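Local coordinates for protein galectin-1 (PDB 1A78) that binds beta-galactosides as a homodimeric lectin, probably recognises a range of complex carbohydrates, and may regulate apoptosis and cell differentiation, at residues E19-I24 and F128-T133; P26-F31 and A48-H53; T94-I99 and Q106-V111. One frame throughout, in Å; residues are numbered along the deposited sequence.

Contact 1 of 3, residues E19-I24 and F128-T133; sequences EIKGSI and FKSITT
Ile20 and Ile131 stand next to each other on the inner face of an antiparallel strand pair, Ile20 CD1 lying 4.3 Å from Ile131 CG1. This is the closely packed side: Ile20 goes on to touch Leu121 and Leu123 of the opposing sheet, and Ile131 meets Val7 and Leu10. The other face, carrying Glu19, Lys21, Ser130 and Thr132, is polar and looser. Glu19 and Thr132 run side by side, yet Glu19 OE2 stays 3.9 Å from Thr132 OG1, and a water bridges them. It donates to Glu19 O and, at 2.8 Å, to Glu19 OE2, and accepts from Ser130 OG and Thr132 OG1. Lys21 bends at chi3 (-52°), which brings Lys21 NZ back to Glu19 OE2 at 3.2 Å as a salt bridge, its chain curling alongside Ser130 OG. Backbone bonds pair Glu19 with Thr132 in both directions; two residues on, Lys21 O takes two donors, Lys129 N at 2.9 Å and Ser130 N at 3.2 Å. Ser130 to Thr132 also pair with a strand of the second subunit, continuing the sheet across the interface. The doubled donors on Lys21 O mark a classic beta bulge, here in the edge strand through which the galectin beta-sandwich dimerises.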
# COMPACT_ATOMS: atom_id res chain seq x y z
N GLU A 19 2.82 9.59 1.51
CA GLU A 19 3.95 9.86 0.65
C GLU A 19 4.15 8.63 -0.22
O GLU A 19 4.28 7.52 0.30
CB GLU A 19 5.20 10.08 1.50
CG GLU A 19 6.52 10.07 0.72
CD GLU A 19 7.72 9.74 1.60
OE1 GLU A 19 8.25 10.66 2.26
OE2 GLU A 19 8.14 8.56 1.62
N ILE A 20 4.14 8.81 -1.54
CA ILE A 20 4.34 7.70 -2.46
C ILE A 20 5.75 7.83 -3.03
O ILE A 20 6.25 8.93 -3.18
CB ILE A 20 3.29 7.69 -3.61
CG1 ILE A 20 2.03 6.95 -3.16
CG2 ILE A 20 3.82 6.94 -4.82
CD1 ILE A 20 1.25 7.67 -2.11
N LYS A 21 6.38 6.70 -3.30
CA LYS A 21 7.74 6.68 -3.84
C LYS A 21 7.75 5.56 -4.87
O LYS A 21 7.21 4.48 -4.62
CB LYS A 21 8.71 6.37 -2.72
CG LYS A 21 10.07 6.98 -2.91
CD LYS A 21 10.89 6.77 -1.65
CE LYS A 21 10.10 7.24 -0.42
NZ LYS A 21 10.69 6.80 0.88
N GLY A 22 8.30 5.84 -6.05
CA GLY A 22 8.33 4.84 -7.09
C GLY A 22 9.28 5.19 -8.20
O GLY A 22 10.02 6.17 -8.11
N SER A 23 9.28 4.37 -9.25
CA SER A 23 10.14 4.59 -10.39
C SER A 23 9.38 4.90 -11.68
O SER A 23 8.38 4.25 -12.02
CB SER A 23 11.06 3.40 -10.62
OG SER A 23 12.12 3.41 -9.69
N ILE A 24 9.86 5.94 -12.36
CA ILE A 24 9.32 6.40 -13.63
C ILE A 24 10.04 5.67 -14.73
O ILE A 24 11.28 5.62 -14.74
CB ILE A 24 9.60 7.91 -13.86
CG1 ILE A 24 8.96 8.78 -12.78
CG2 ILE A 24 9.08 8.33 -15.23
CD1 ILE A 24 9.12 10.26 -13.07
N PHE A 128 5.76 1.11 -8.21
CA PHE A 128 5.66 1.27 -6.76
C PHE A 128 6.91 0.81 -6.01
O PHE A 128 7.53 -0.20 -6.34
CB PHE A 128 4.44 0.47 -6.30
CG PHE A 128 4.32 0.30 -4.81
CD1 PHE A 128 3.82 1.32 -4.02
CD2 PHE A 128 4.72 -0.89 -4.20
CE1 PHE A 128 3.70 1.16 -2.65
CE2 PHE A 128 4.61 -1.06 -2.84
CZ PHE A 128 4.10 -0.04 -2.06
N LYS A 129 7.33 1.58 -5.02
CA LYS A 129 8.47 1.17 -4.21
C LYS A 129 8.01 1.19 -2.75
O LYS A 129 8.26 0.25 -2.02
CB LYS A 129 9.69 2.07 -4.43
CG LYS A 129 10.31 1.91 -5.82
CD LYS A 129 11.74 2.46 -5.89
CE LYS A 129 12.43 2.00 -7.19
NZ LYS A 129 13.91 2.28 -7.22
N SER A 130 7.28 2.23 -2.37
CA SER A 130 6.78 2.38 -1.03
C SER A 130 5.66 3.41 -0.89
O SER A 130 5.46 4.27 -1.76
CB SER A 130 7.93 2.70 -0.07
OG SER A 130 8.44 3.99 -0.28
N ILE A 131 4.90 3.28 0.19
CA ILE A 131 3.80 4.15 0.54
C ILE A 131 3.90 4.32 2.06
O ILE A 131 4.03 3.33 2.78
CB ILE A 131 2.45 3.53 0.16
CG1 ILE A 131 1.30 4.39 0.66
CG2 ILE A 131 2.34 2.11 0.74
CD1 ILE A 131 -0.01 4.08 -0.02
N THR A 132 3.83 5.55 2.54
CA THR A 132 3.95 5.81 3.96
C THR A 132 2.91 6.79 4.45
O THR A 132 2.70 7.83 3.84
CB THR A 132 5.31 6.45 4.26
OG1 THR A 132 6.35 5.72 3.60
CG2 THR A 132 5.60 6.47 5.75
N THR A 133 2.22 6.46 5.54
CA THR A 133 1.24 7.37 6.11
C THR A 133 1.82 7.95 7.38
O THR A 133 2.66 7.33 8.05
CB THR A 133 -0.15 6.73 6.38
OG1 THR A 133 -0.02 5.31 6.58
CG2 THR A 133 -1.08 7.03 5.23
O HOH W 1 6.97 6.31 0.51

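Contact 2 of 3, residues P26-F31 and A48-H53; sequences PDCKGF and ARFDLH. With YIO (1-thio-beta-D-galactopyranose), chain C; GAL (beta-D-galactopyranose), chain B.
Ala48 opens the segment beneath the Phe31 ring: its CB sits over one face, 4.0 Å from the centroid and 25° off the normal, a CH-pi contact. Phe31 CG stands between its own backbone N and carbonyl carbon (chi1 71°), a rotamer that lays the ring across Ala48. The two backbones exchange hydrogen bonds, Ala48 N to Phe31 O at 2.8 Å and Phe31 N to Ala48 O at 3.0 Å. Arg49 pairs with Gly30, and its extended side chain carries the guanidinium to the sugar. Arg49 NH1 gives a bond to GAL O2 at 2.9 Å, and Arg49 NH2 gives one to YIO O4 at 2.9 Å, with weaker ones to YIO O5 and GAL O2. Asp55 forms a salt bridge with Arg49 NH1 and Asn47 OD1 accepts from Arg49 NE, two partners that fix the guanidinium. At Phe50 the chain turns its corner. The Phe50 ring meets that of Phe31 along their edges, Phe50 CE2 lying 4.1 Å from Phe31 CD2, while Cys28 SG approaches obliquely in a sulfur-aromatic contact. Lys29 O receives Asp51 N in a nearly straight bond of 2.9 Å, with a weak second bond from Phe50 N. Leu52 lies alongside the Lys29 chain, and His53 follows with CD2 close to YIO S1. Glu72 bonds to both sugars, Asn62 to YIO and Arg74 to GAL. The chemistry is therefore split: apolar rings fasten the hairpin end on one face, while on the other a guanidinium presents N-H donors to both galactose units, consistent with recognition of the axial O4 hydroxyl.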
# COMPACT_ATOMS: atom_id res chain seq x y z
N PRO A 26 11.73 4.81 -18.39
CA PRO A 26 12.53 5.67 -19.28
C PRO A 26 11.73 6.17 -20.48
O PRO A 26 12.06 7.19 -21.08
CB PRO A 26 13.66 4.74 -19.71
CG PRO A 26 12.95 3.40 -19.82
CD PRO A 26 12.09 3.39 -18.56
N ASP A 27 10.70 5.43 -20.85
CA ASP A 27 9.85 5.81 -21.95
C ASP A 27 8.46 5.92 -21.36
O ASP A 27 7.62 5.04 -21.57
CB ASP A 27 9.90 4.74 -23.06
CG ASP A 27 11.18 4.83 -23.90
OD1 ASP A 27 11.48 5.93 -24.44
OD2 ASP A 27 11.89 3.80 -24.03
N CYS A 28 8.25 6.96 -20.57
CA CYS A 28 6.98 7.18 -19.90
C CYS A 28 6.36 8.45 -20.45
O CYS A 28 6.94 9.52 -20.38
CB CYS A 28 7.20 7.31 -18.39
SG CYS A 28 5.70 7.58 -17.39
N LYS A 29 5.16 8.32 -21.00
CA LYS A 29 4.45 9.46 -21.57
C LYS A 29 3.88 10.32 -20.45
O LYS A 29 3.84 11.53 -20.54
CB LYS A 29 3.35 8.96 -22.52
CG LYS A 29 2.20 8.16 -21.83
CD LYS A 29 2.14 6.62 -22.17
CE LYS A 29 3.40 5.85 -21.69
NZ LYS A 29 3.77 6.08 -20.24
N GLY A 30 3.48 9.67 -19.36
CA GLY A 30 2.93 10.36 -18.20
C GLY A 30 2.52 9.34 -17.14
O GLY A 30 2.38 8.15 -17.46
N PHE A 31 2.37 9.78 -15.89
CA PHE A 31 1.93 8.87 -14.82
C PHE A 31 0.94 9.61 -13.95
O PHE A 31 0.84 10.86 -14.02
CB PHE A 31 3.10 8.32 -13.99
CG PHE A 31 3.75 9.34 -13.11
CD1 PHE A 31 3.26 9.58 -11.83
CD2 PHE A 31 4.85 10.06 -13.56
CE1 PHE A 31 3.86 10.51 -11.00
CE2 PHE A 31 5.47 10.98 -12.74
CZ PHE A 31 4.98 11.22 -11.45
N ALA A 48 1.04 13.67 -14.10
CA ALA A 48 2.25 14.32 -14.59
C ALA A 48 2.45 13.88 -16.04
O ALA A 48 2.81 12.72 -16.29
CB ALA A 48 3.46 13.95 -13.74
N ARG A 49 2.23 14.80 -16.97
CA ARG A 49 2.34 14.53 -18.40
C ARG A 49 3.66 14.91 -19.06
O ARG A 49 3.93 16.07 -19.29
CB ARG A 49 1.19 15.21 -19.13
CG ARG A 49 -0.18 14.74 -18.65
CD ARG A 49 -1.34 15.39 -19.40
NE ARG A 49 -2.62 14.82 -18.99
CZ ARG A 49 -3.81 15.19 -19.46
NH1 ARG A 49 -3.92 16.15 -20.37
NH2 ARG A 49 -4.91 14.63 -18.98
N PHE A 50 4.48 13.91 -19.35
CA PHE A 50 5.75 14.16 -20.03
C PHE A 50 5.43 14.61 -21.46
O PHE A 50 5.89 15.65 -21.93
CB PHE A 50 6.59 12.89 -20.07
CG PHE A 50 7.21 12.55 -18.77
CD1 PHE A 50 8.42 13.13 -18.40
CD2 PHE A 50 6.57 11.70 -17.87
CE1 PHE A 50 8.99 12.88 -17.14
CE2 PHE A 50 7.12 11.44 -16.62
CZ PHE A 50 8.33 12.03 -16.25
N ASP A 51 4.60 13.84 -22.14
CA ASP A 51 4.20 14.15 -23.48
C ASP A 51 2.88 13.42 -23.67
O ASP A 51 2.87 12.27 -24.08
CB ASP A 51 5.26 13.64 -24.44
CG ASP A 51 5.04 14.10 -25.86
OD1 ASP A 51 4.14 14.95 -26.07
OD2 ASP A 51 5.78 13.63 -26.75
N LEU A 52 1.78 14.08 -23.35
CA LEU A 52 0.47 13.45 -23.47
C LEU A 52 -0.67 14.42 -23.78
O LEU A 52 -0.87 15.40 -23.06
CB LEU A 52 0.18 12.67 -22.19
CG LEU A 52 -1.05 11.76 -22.12
CD1 LEU A 52 -0.77 10.49 -22.93
CD2 LEU A 52 -1.36 11.43 -20.66
N HIS A 53 -1.45 14.12 -24.83
CA HIS A 53 -2.59 14.95 -25.25
C HIS A 53 -2.24 16.40 -25.52
O HIS A 53 -3.05 17.28 -25.23
CB HIS A 53 -3.69 14.95 -24.20
CG HIS A 53 -4.17 13.59 -23.83
ND1 HIS A 53 -4.22 12.55 -24.74
CD2 HIS A 53 -4.56 13.07 -22.64
CE1 HIS A 53 -4.61 11.46 -24.12
NE2 HIS A 53 -4.83 11.74 -22.85
C1 YIO C . -8.22 13.33 -19.66
C2 YIO C . -7.40 12.09 -19.40
C3 YIO C . -7.72 11.53 -18.03
C4 YIO C . -7.39 12.59 -17.01
C5 YIO C . -8.18 13.86 -17.32
C6 YIO C . -7.81 15.00 -16.41
O2 YIO C . -7.68 11.12 -20.39
O3 YIO C . -6.92 10.39 -17.79
O4 YIO C . -5.99 12.84 -17.04
O5 YIO C . -7.95 14.31 -18.67
O6 YIO C . -8.83 15.99 -16.46
S1 YIO C . -7.52 14.03 -21.18
C1 GAL B . -8.59 15.51 -21.30
C2 GAL B . -7.73 16.75 -21.60
C3 GAL B . -8.59 18.01 -21.60
C4 GAL B . -9.76 17.85 -22.57
C5 GAL B . -10.55 16.61 -22.19
C6 GAL B . -11.68 16.39 -23.17
O2 GAL B . -6.70 16.89 -20.63
O3 GAL B . -7.80 19.13 -21.98
O4 GAL B . -9.28 17.68 -23.90
O5 GAL B . -9.68 15.44 -22.25
O6 GAL B . -12.21 15.10 -23.04

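Contact 3 of 3, residues T94-I99 and Q106-V111; sequences TQKIII and QFSFPV
Strands 96-99 and 106-110 run antiparallel, their axes 4.6 Å apart at closest and inclined at 154°, with paired bonds at Ile97-Phe109 and Ile99-Phe107, the straightest of them Ile99 N to Phe107 O at 2.8 Å, 170° at the hydrogen and nearly on the line of the carbonyl. Among the side chains, Ile99 and Phe107 share the inward face. Ile99 CB stands over the centre of the Phe107 ring, and Ile99 CD1 comes within 3.9 Å of Phe107 CE1, as well as touching Phe109 CB. A chi1 of 69° folds the Phe107 ring back toward the isoleucine. This is a beta hairpin at the edge of the five-stranded sheet of the galectin sandwich; its inner face packs on the carbohydrate-bearing sheet, where Phe46 touches both Ile99 and Phe107, and Leu44 touches Ile97 and Phe109. Ile97 and Val111 cross at about a right angle, Ile97 CG1 lying 3.8 Å from Val111 CG2, while Val111 N reaches Gln95 O from well above the carbonyl plane. On the outer face, Ile98 meets Gln106 obliquely, Ile98 CG2 against Gln106 CG at 3.6 Å. Next to them Lys96 lays CD beside the hydroxyl of Ser108, 3.8 Å from Ser108 OG, before the amino group turns off from the pair. Ser108 O accepts from Gln73 NE2, a bond to strand 68-75 of the facing sheet.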
# COMPACT_ATOMS: atom_id res chain seq x y z
N THR A 94 -9.49 19.51 5.30
CA THR A 94 -10.89 19.47 4.86
C THR A 94 -11.29 20.37 3.69
O THR A 94 -12.35 20.18 3.08
CB THR A 94 -11.85 19.77 6.04
OG1 THR A 94 -11.36 20.90 6.78
CG2 THR A 94 -11.96 18.56 6.97
N GLN A 95 -10.44 21.34 3.37
CA GLN A 95 -10.75 22.30 2.32
C GLN A 95 -9.89 22.17 1.08
O GLN A 95 -10.33 22.52 -0.02
CB GLN A 95 -10.63 23.72 2.88
CG GLN A 95 -9.41 23.92 3.80
CD GLN A 95 -9.23 25.36 4.26
OE1 GLN A 95 -8.11 25.89 4.29
NE2 GLN A 95 -10.35 26.02 4.61
N LYS A 96 -8.69 21.62 1.23
CA LYS A 96 -7.77 21.48 0.12
C LYS A 96 -6.77 20.36 0.41
O LYS A 96 -6.57 19.97 1.56
CB LYS A 96 -6.99 22.78 -0.07
CG LYS A 96 -5.95 23.00 1.03
CD LYS A 96 -5.19 24.31 0.92
CE LYS A 96 -6.02 25.48 1.37
NZ LYS A 96 -5.15 26.66 1.66
N ILE A 97 -6.10 19.89 -0.63
CA ILE A 97 -5.09 18.86 -0.50
C ILE A 97 -3.82 19.54 -0.91
O ILE A 97 -3.78 20.21 -1.93
CB ILE A 97 -5.38 17.66 -1.43
CG1 ILE A 97 -6.63 16.93 -0.95
CG2 ILE A 97 -4.15 16.75 -1.50
CD1 ILE A 97 -7.16 15.83 -1.85
N ILE A 98 -2.79 19.45 -0.07
CA ILE A 98 -1.52 20.07 -0.38
C ILE A 98 -0.59 19.01 -0.97
O ILE A 98 -0.46 17.92 -0.39
CB ILE A 98 -0.92 20.70 0.90
CG1 ILE A 98 -1.83 21.85 1.35
CG2 ILE A 98 0.52 21.17 0.66
CD1 ILE A 98 -1.90 22.08 2.86
N ILE A 99 -0.02 19.29 -2.14
CA ILE A 99 0.89 18.38 -2.82
C ILE A 99 2.32 18.94 -2.71
O ILE A 99 2.55 20.11 -3.04
CB ILE A 99 0.53 18.21 -4.32
CG1 ILE A 99 -0.93 17.73 -4.49
CG2 ILE A 99 1.46 17.20 -4.98
CD1 ILE A 99 -1.97 18.81 -4.60
N GLN A 106 5.62 22.93 -3.94
CA GLN A 106 4.34 22.61 -3.37
C GLN A 106 3.19 23.44 -3.97
O GLN A 106 3.41 24.56 -4.44
CB GLN A 106 4.45 22.86 -1.86
CG GLN A 106 3.17 22.82 -1.06
CD GLN A 106 3.38 23.31 0.36
OE1 GLN A 106 4.13 22.72 1.14
NE2 GLN A 106 2.70 24.41 0.71
N PHE A 107 2.00 22.87 -4.02
CA PHE A 107 0.81 23.58 -4.50
C PHE A 107 -0.41 22.88 -3.94
O PHE A 107 -0.29 21.80 -3.38
CB PHE A 107 0.78 23.70 -6.02
CG PHE A 107 0.55 22.40 -6.74
CD1 PHE A 107 -0.74 21.96 -7.01
CD2 PHE A 107 1.63 21.66 -7.21
CE1 PHE A 107 -0.95 20.80 -7.74
CE2 PHE A 107 1.43 20.49 -7.94
CZ PHE A 107 0.15 20.06 -8.21
N SER A 108 -1.57 23.49 -4.01
CA SER A 108 -2.73 22.81 -3.47
C SER A 108 -3.81 22.64 -4.54
O SER A 108 -3.68 23.22 -5.63
CB SER A 108 -3.27 23.55 -2.25
OG SER A 108 -3.95 24.73 -2.62
N PHE A 109 -4.79 21.77 -4.26
CA PHE A 109 -5.94 21.49 -5.12
C PHE A 109 -7.13 21.55 -4.18
O PHE A 109 -7.03 21.16 -3.04
CB PHE A 109 -5.83 20.10 -5.73
CG PHE A 109 -6.94 19.79 -6.73
CD1 PHE A 109 -6.91 20.36 -8.01
CD2 PHE A 109 -8.00 18.94 -6.40
CE1 PHE A 109 -7.92 20.08 -8.93
CE2 PHE A 109 -9.01 18.65 -7.31
CZ PHE A 109 -8.98 19.22 -8.58
N PRO A 110 -8.27 22.11 -4.63
CA PRO A 110 -9.43 22.19 -3.74
C PRO A 110 -10.17 20.85 -3.55
O PRO A 110 -10.23 20.00 -4.46
CB PRO A 110 -10.32 23.21 -4.46
CG PRO A 110 -10.08 22.88 -5.87
CD PRO A 110 -8.58 22.74 -5.93
N VAL A 111 -10.71 20.67 -2.35
CA VAL A 111 -11.47 19.48 -2.02
C VAL A 111 -12.90 19.79 -2.44
O VAL A 111 -13.61 20.53 -1.76
CB VAL A 111 -11.38 19.17 -0.52
CG1 VAL A 111 -12.47 18.19 -0.12
CG2 VAL A 111 -10.02 18.57 -0.23

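Contacts 1 and 3 occupy opposite edges of the same five-stranded sheet without touching, whereas contact 2 belongs to the six-stranded sheet facing it. The inner isoleucines of contact 1 and the Ile97, Ile99 and Phe109 face of contact 3 are buried in the sandwich, while Gln106 and Pro110 of contact 3 and Lys29 and Asp51 of contact 2 lie toward the surface. The second subunit extends the edge in contact 1 but does not touch contact 3. Contact 1 has a water and a salt bridge on its polar face, contact 3 adds mostly apolar inner side chains to its backbone ladder, and contact 2 alone holds sugar. Ile24 CD1, 3.7 Å from Phe50 CZ and Phe31 CE2, joins contacts 1 and 2.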